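Local structure of paenibacillus xanthan lyase (Paenibacillus, 6F2P) at residues I716-D719 against N720-V724; L640-S644 against S645-V649; N416-L419 against S420-N423. The protein probably cleaves the terminal mannosyl-glucuronosyl linkage of xanthan side chains by elimination. One frame throughout, in Å; residues are numbered along the deposited sequence.

Contact 1: I716-D719 against N720-V724; sequences ISKD and NEITV
D719 and I722 close a type I beta turn that carries the chain from edge strand 714-718 of one antiparallel sheet into edge strand 722-726 of another, with N720 and E721 at its two central positions. The turn bond runs from I722 N to D719 O at 3.3 Å and is reasonably straight, 157° at the hydrogen. That carbonyl is used twice. K718 curls over the turn and puts its NZ 3.1 Å from D719 O, and the ammonium and the I722 amide come to the oxygen from opposite faces of the carbonyl plane. The bend at the end of the lysine chain, chi4 44°, is what brings NZ in among the carbonyls. There it makes two further bonds, both weak: one to I722 O, the other to N720 O at 3.4 Å. A positive charge held over three backbone oxygens would be expected to steady the turn electrostatically. The aliphatic part of K718 runs past I722 in the opposite direction, CD 4.0 Å from I722 CB, while the isoleucine itself packs on F733 and V735 of the neighbouring strand. Two waters bridge side chains as well: one accepts from N720 ND2 at 2.8 Å and, weakly, from K718 NZ. A second donates to D719 OD1 at 3.1 Å and weakly to N720 OD1. The other carboxylate oxygen, D719 OD2, takes the backbone N of K746, tying the turn to strand 744-750. The turn thus links the outermost strands of two antiparallel sheets, a crossing between sheets as in a beta-sandwich.

Contact 2: L640-S644 against S645-V649; sequences LENSS and SAQAV
L640 and E641 both face A648 in a classic beta bulge, close to the end of the beta hairpin formed by strands 637-642 and 646-651. A648 O takes both amides of the bulge, L640 N at 2.8 Å and E641 N through a weak bond. In return A648 N gives to E641 O at 2.9 Å, and the CA-H of Q647 leans on that same oxygen. Nearer the turn, S643 N donates to A646 O with a nearly linear bond, 169° at the hydrogen.

The loop is organised round one hydroxyl. S643 OG accepts from S645 N at 3.0 Å, which makes an ST turn, and weakly from A646 N; it spends its own proton on E641 OE1, 2.7 Å off, reaching the anti side of the carboxylate. E641 gets there with CG opposite the backbone N (chi1 -179°) and an extended chain running along the hairpin, its CG 3.5 Å from A646 O. With an alanine here, S643 OG would probably lose the carboxylate that takes its proton and be more inclined to rotate away from the two amides it now receives. S644 O, in the same loop, accepts from K483 NZ.

On the face bearing N642 and Q647 the two amides lie side by side, their planes only 16° apart. N642 ND2 gives to G497 O and weakly to Y615 O. Q647 OE1 is held by S485 OG and W662 NE1, while NE2 donates to K483 O. The other bond of that NE2 completes the pair: it meets N642 OD1 at 3.1 Å, with the oxygen lying in the plane of the glutamine amide.

Contact 3: N416-L419 against S420-N423; sequences NTDL and SQFN
Two overlapping type I beta turns, D418 to Q421 and S420 to N423, wind the chain after strand 411-415, and the first is entered through an Asx turn in which N416 OD1 accepts from D418 N. Q421 N closes the first turn on D418 O at 3.1 Å. The same two residues also join through their side chains: Q421 NE2 comes to D418 OD2 at 2.7 Å, from above the carboxylate plane, by a bent bond of 134°. The carboxylate and amide planes stand 71° apart. A kink in the glutamine chain, chi2 61°, folds the amide back toward the aspartate, and its OE1 accepts from K516 N, so both ends of the amide are employed. Q421 CG meanwhile rests over the centre of the F422 ring, 3.7 Å above its plane; that ring meets F426, Y415 and Y413 edge-to-face. L419 O is gripped by N275 ND2 and by a water, 2.9 Å away, that also accepts from F422 N. N423 ND2, whose strongest partner is D292 OD1, adds a further bond to L419 O at 3.2 Å, lying in the carbonyl plane on a lone pair.

Overall arrangement
Along the chain contact 3 comes first, then contact 2, then contact 1, and none touches another. Contact 3 lies in the super-sandwich region, in the loop between strand 411-415 and helix 426-429; contact 2 is about 33 Å from it, centre to centre. Contacts 1 and 2, with centres about 26 Å apart, share the seven-stranded antiparallel sheet at its two outermost strands: 637-642 belongs to contact 2 and 714-718 to contact 1. Contact 1 then leaves that sheet for the five-stranded one that holds 722-726. Two of the three connections thus lie at opposite borders of one sheet of the beta-sandwich, while contact 3 sits on a different part of the chain.

Contact 1: I716-D719 against N720-V724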
loop_
_atom_site.group_PDB
_atom_site.type_symbol
_atom_site.label_atom_id
_atom_site.label_comp_id
_atom_site.label_asym_id
_atom_site.label_seq_id
_atom_site.Cartn_x
_atom_site.Cartn_y
_atom_site.Cartn_z
ATOM N N ILE A 716 -1.731 26.745 -1.349
ATOM C CA ILE A 716 -2.989 26.637 -2.058
ATOM C C ILE A 716 -3.869 25.616 -1.360
ATOM O O ILE A 716 -5.016 25.903 -1.049
ATOM C CB ILE A 716 -2.791 26.244 -3.516
ATOM C CG1 ILE A 716 -2.046 27.352 -4.249
ATOM C CG2 ILE A 716 -4.132 26.009 -4.178
ATOM C CD1 ILE A 716 -1.794 27.066 -5.705
ATOM N N SER A 717 -3.329 24.430 -1.100
ATOM C CA SER A 717 -4.091 23.386 -0.414
ATOM C C SER A 717 -3.184 22.329 0.192
ATOM O O SER A 717 -2.007 22.239 -0.154
ATOM C CB SER A 717 -5.081 22.728 -1.362
ATOM O OG SER A 717 -4.418 22.263 -2.523
ATOM N N LYS A 718 -3.734 21.528 1.100
ATOM C CA LYS A 718 -2.948 20.503 1.768
ATOM C C LYS A 718 -3.825 19.472 2.470
ATOM O O LYS A 718 -4.907 19.793 2.959
ATOM C CB LYS A 718 -1.967 21.133 2.764
ATOM C CG LYS A 718 -2.557 21.474 4.121
ATOM C CD LYS A 718 -1.480 21.907 5.114
ATOM C CE LYS A 718 -2.041 21.962 6.522
ATOM N NZ LYS A 718 -2.888 20.752 6.814
ATOM N N ASP A 719 -3.357 18.229 2.507
ATOM C CA ASP A 719 -4.023 17.190 3.277
ATOM C C ASP A 719 -3.775 17.443 4.753
ATOM O O ASP A 719 -2.873 18.201 5.113
ATOM C CB ASP A 719 -3.511 15.804 2.878
ATOM C CG ASP A 719 -4.127 15.302 1.583
ATOM O OD1 ASP A 719 -5.318 15.582 1.338
ATOM O OD2 ASP A 719 -3.427 14.619 0.809
ATOM N N ASN A 720 -4.573 16.806 5.604
ATOM C CA ASN A 720 -4.526 17.056 7.042
ATOM C C ASN A 720 -3.147 16.883 7.667
ATOM O O ASN A 720 -2.662 17.761 8.382
ATOM C CB ASN A 720 -5.503 16.144 7.771
ATOM C CG ASN A 720 -6.899 16.241 7.225
ATOM O OD1 ASN A 720 -7.612 15.227 7.118
ATOM N ND2 ASN A 720 -7.310 17.463 6.869
ATOM N N GLU A 721 -2.516 15.749 7.395
ATOM C CA GLU A 721 -1.309 15.372 8.117
ATOM C C GLU A 721 -0.059 16.123 7.653
ATOM O O GLU A 721 1.042 15.876 8.149
ATOM C CB GLU A 721 -1.116 13.854 8.062
ATOM C CG GLU A 721 -2.304 13.083 8.634
ATOM C CD GLU A 721 -2.692 13.570 10.028
ATOM O OE1 GLU A 721 -1.788 13.773 10.869
ATOM O OE2 GLU A 721 -3.899 13.760 10.283
ATOM N N ILE A 722 -0.237 17.047 6.713
ATOM C CA ILE A 722 0.846 17.921 6.273
ATOM C C ILE A 722 0.978 19.135 7.189
ATOM O O ILE A 722 -0.010 19.780 7.521
ATOM C CB ILE A 722 0.606 18.456 4.849
ATOM C CG1 ILE A 722 0.415 17.313 3.856
ATOM C CG2 ILE A 722 1.767 19.347 4.416
ATOM C CD1 ILE A 722 1.671 16.555 3.583
ATOM N N THR A 723 2.200 19.450 7.591
ATOM C CA THR A 723 2.461 20.677 8.328
ATOM C C THR A 723 3.478 21.490 7.558
ATOM O O THR A 723 4.627 21.075 7.431
ATOM C CB THR A 723 3.038 20.390 9.720
ATOM O OG1 THR A 723 2.088 19.644 10.489
ATOM C CG2 THR A 723 3.358 21.683 10.440
ATOM N N VAL A 724 3.058 22.637 7.029
ATOM C CA VAL A 724 3.967 23.485 6.268
ATOM C C VAL A 724 4.991 24.136 7.195
ATOM O O VAL A 724 4.639 24.657 8.250
ATOM C CB VAL A 724 3.210 24.563 5.493
ATOM C CG1 VAL A 724 4.184 25.448 4.742
ATOM C CG2 VAL A 724 2.244 23.923 4.536
HETATM O O HOH W 1 -5.903 19.903 6.469
HETATM O O HOH W 2 -6.592 14.702 4.032
#

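Contact 2: L640-S644 against S645-V649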
loop_
_atom_site.group_PDB
_atom_site.type_symbol
_atom_site.label_atom_id
_atom_site.label_comp_id
_atom_site.label_asym_id
_atom_site.label_seq_id
_atom_site.Cartn_x
_atom_site.Cartn_y
_atom_site.Cartn_z
ATOM N N LEU A 640 17.113 10.978 -13.151
ATOM C CA LEU A 640 17.862 11.890 -12.303
ATOM C C LEU A 640 18.887 11.131 -11.494
ATOM O O LEU A 640 19.974 11.644 -11.212
ATOM C CB LEU A 640 16.919 12.651 -11.367
ATOM C CG LEU A 640 15.783 13.400 -12.071
ATOM C CD1 LEU A 640 14.922 14.150 -11.074
ATOM C CD2 LEU A 640 16.317 14.345 -13.136
ATOM N N GLU A 641 18.523 9.908 -11.116
ATOM C CA GLU A 641 19.388 9.035 -10.335
ATOM C C GLU A 641 18.838 7.635 -10.400
ATOM O O GLU A 641 17.628 7.443 -10.472
ATOM C CB GLU A 641 19.438 9.475 -8.871
ATOM C CG GLU A 641 20.348 8.629 -7.984
ATOM C CD GLU A 641 20.520 9.220 -6.598
ATOM O OE1 GLU A 641 21.170 8.577 -5.744
ATOM O OE2 GLU A 641 20.005 10.331 -6.361
ATOM N N ASN A 642 19.732 6.658 -10.387
ATOM C CA ASN A 642 19.341 5.267 -10.260
ATOM C C ASN A 642 20.381 4.535 -9.421
ATOM O O ASN A 642 21.300 3.902 -9.952
ATOM C CB ASN A 642 19.195 4.639 -11.639
ATOM C CG ASN A 642 18.873 3.169 -11.574
ATOM O OD1 ASN A 642 18.301 2.690 -10.600
ATOM N ND2 ASN A 642 19.257 2.439 -12.612
ATOM N N SER A 643 20.250 4.663 -8.104
ATOM C CA SER A 643 21.194 4.061 -7.178
ATOM C C SER A 643 20.444 3.358 -6.062
ATOM O O SER A 643 19.212 3.333 -6.048
ATOM C CB SER A 643 22.096 5.129 -6.567
ATOM O OG SER A 643 21.381 5.898 -5.616
ATOM N N SER A 644 21.195 2.802 -5.119
ATOM C CA SER A 644 20.614 2.117 -3.978
ATOM C C SER A 644 20.119 3.125 -2.936
ATOM O O SER A 644 19.517 2.761 -1.926
ATOM C CB SER A 644 21.647 1.173 -3.359
ATOM O OG SER A 644 22.738 1.915 -2.848
ATOM N N SER A 645 20.369 4.402 -3.184
ATOM C CA SER A 645 19.969 5.415 -2.227
ATOM C C SER A 645 18.654 6.034 -2.680
ATOM O O SER A 645 17.796 6.364 -1.852
ATOM C CB SER A 645 21.062 6.472 -2.054
ATOM O OG SER A 645 20.685 7.431 -1.080
ATOM N N ALA A 646 18.492 6.166 -3.995
ATOM C CA ALA A 646 17.262 6.707 -4.560
ATOM C C ALA A 646 17.160 6.406 -6.038
ATOM O O ALA A 646 18.170 6.165 -6.705
ATOM C CB ALA A 646 17.183 8.215 -4.333
ATOM N N GLN A 647 15.938 6.443 -6.548
ATOM C CA GLN A 647 15.686 6.220 -7.961
ATOM C C GLN A 647 14.682 7.264 -8.395
ATOM O O GLN A 647 13.579 7.338 -7.855
ATOM C CB GLN A 647 15.141 4.802 -8.207
ATOM C CG GLN A 647 16.145 3.715 -7.861
ATOM C CD GLN A 647 15.565 2.328 -7.928
ATOM O OE1 GLN A 647 14.723 1.950 -7.106
ATOM N NE2 GLN A 647 16.012 1.547 -8.907
ATOM N N ALA A 648 15.062 8.089 -9.356
ATOM C CA ALA A 648 14.218 9.217 -9.707
ATOM C C ALA A 648 14.160 9.455 -11.211
ATOM O O ALA A 648 15.171 9.349 -11.917
ATOM C CB ALA A 648 14.681 10.465 -8.977
ATOM N N VAL A 649 12.954 9.756 -11.686
ATOM C CA VAL A 649 12.699 10.016 -13.092
ATOM C C VAL A 649 11.787 11.233 -13.229
ATOM O O VAL A 649 10.818 11.391 -12.477
ATOM C CB VAL A 649 12.039 8.797 -13.768
ATOM C CG1 VAL A 649 11.660 9.108 -15.229
ATOM C CG2 VAL A 649 12.950 7.595 -13.686
#

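Contact 3: N416-L419 against S420-N423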
loop_
_atom_site.group_PDB
_atom_site.type_symbol
_atom_site.label_atom_id
_atom_site.label_comp_id
_atom_site.label_asym_id
_atom_site.label_seq_id
_atom_site.Cartn_x
_atom_site.Cartn_y
_atom_site.Cartn_z
ATOM N N ASN A 416 -3.202 -4.363 -23.820
ATOM C CA ASN A 416 -3.546 -3.558 -24.986
ATOM C C ASN A 416 -4.638 -4.208 -25.827
ATOM O O ASN A 416 -5.480 -4.914 -25.284
ATOM C CB ASN A 416 -2.310 -3.207 -25.820
ATOM C CG ASN A 416 -1.490 -4.419 -26.197
ATOM O OD1 ASN A 416 -2.017 -5.513 -26.376
ATOM N ND2 ASN A 416 -0.185 -4.228 -26.322
ATOM N N THR A 417 -4.632 -3.979 -27.138
ATOM C CA THR A 417 -5.714 -4.488 -27.978
ATOM C C THR A 417 -5.598 -5.998 -28.232
ATOM O O THR A 417 -6.551 -6.650 -28.677
ATOM C CB THR A 417 -5.837 -3.711 -29.308
ATOM O OG1 THR A 417 -4.560 -3.639 -29.944
ATOM C CG2 THR A 417 -6.327 -2.307 -29.048
ATOM N N ASP A 418 -4.433 -6.555 -27.930
ATOM C CA ASP A 418 -4.244 -7.993 -28.015
ATOM C C ASP A 418 -4.968 -8.639 -26.843
ATOM O O ASP A 418 -4.339 -9.060 -25.871
ATOM C CB ASP A 418 -2.753 -8.335 -27.980
ATOM C CG ASP A 418 -2.488 -9.808 -28.191
ATOM O OD1 ASP A 418 -3.429 -10.537 -28.549
ATOM O OD2 ASP A 418 -1.335 -10.236 -28.001
ATOM N N LEU A 419 -6.292 -8.717 -26.950
ATOM C CA LEU A 419 -7.152 -9.144 -25.846
ATOM C C LEU A 419 -6.836 -10.536 -25.316
ATOM O O LEU A 419 -7.155 -10.854 -24.169
ATOM C CB LEU A 419 -8.632 -9.073 -26.250
ATOM C CG LEU A 419 -9.143 -7.715 -26.745
ATOM C CD1 LEU A 419 -10.650 -7.747 -26.888
ATOM C CD2 LEU A 419 -8.709 -6.592 -25.819
ATOM N N SER A 420 -6.211 -11.366 -26.143
ATOM C CA SER A 420 -6.023 -12.764 -25.777
ATOM C C SER A 420 -4.651 -13.028 -25.174
ATOM O O SER A 420 -4.336 -14.165 -24.819
ATOM C CB SER A 420 -6.241 -13.678 -26.988
ATOM O OG SER A 420 -5.123 -13.629 -27.851
ATOM N N GLN A 421 -3.846 -11.974 -25.066
ATOM C CA GLN A 421 -2.459 -12.094 -24.638
ATOM C C GLN A 421 -2.243 -13.054 -23.472
ATOM O O GLN A 421 -1.368 -13.915 -23.526
ATOM C CB GLN A 421 -1.880 -10.716 -24.305
ATOM C CG GLN A 421 -0.458 -10.748 -23.756
ATOM C CD GLN A 421 0.542 -11.349 -24.733
ATOM O OE1 GLN A 421 1.576 -11.876 -24.328
ATOM N NE2 GLN A 421 0.237 -11.271 -26.022
ATOM N N PHE A 422 -3.053 -12.919 -22.429
ATOM C CA PHE A 422 -2.833 -13.685 -21.207
ATOM C C PHE A 422 -3.799 -14.847 -21.061
ATOM O O PHE A 422 -3.721 -15.605 -20.091
ATOM C CB PHE A 422 -2.881 -12.774 -19.979
ATOM C CG PHE A 422 -1.846 -11.691 -20.005
ATOM C CD1 PHE A 422 -0.503 -12.001 -19.878
ATOM C CD2 PHE A 422 -2.207 -10.372 -20.188
ATOM C CE1 PHE A 422 0.458 -11.016 -19.922
ATOM C CE2 PHE A 422 -1.249 -9.383 -20.226
ATOM C CZ PHE A 422 0.086 -9.706 -20.091
ATOM N N ASN A 423 -4.715 -14.975 -22.015
ATOM C CA ASN A 423 -5.511 -16.190 -22.147
ATOM C C ASN A 423 -5.023 -16.974 -23.371
ATOM O O ASN A 423 -3.870 -16.810 -23.776
ATOM C CB ASN A 423 -7.020 -15.897 -22.176
ATOM C CG ASN A 423 -7.386 -14.752 -23.097
ATOM O OD1 ASN A 423 -7.618 -14.953 -24.288
ATOM N ND2 ASN A 423 -7.457 -13.537 -22.543
HETATM O O HOH W 3 -2.288 -13.402 -27.929
HETATM O O HOH W 4 -5.370 -11.069 -21.893
#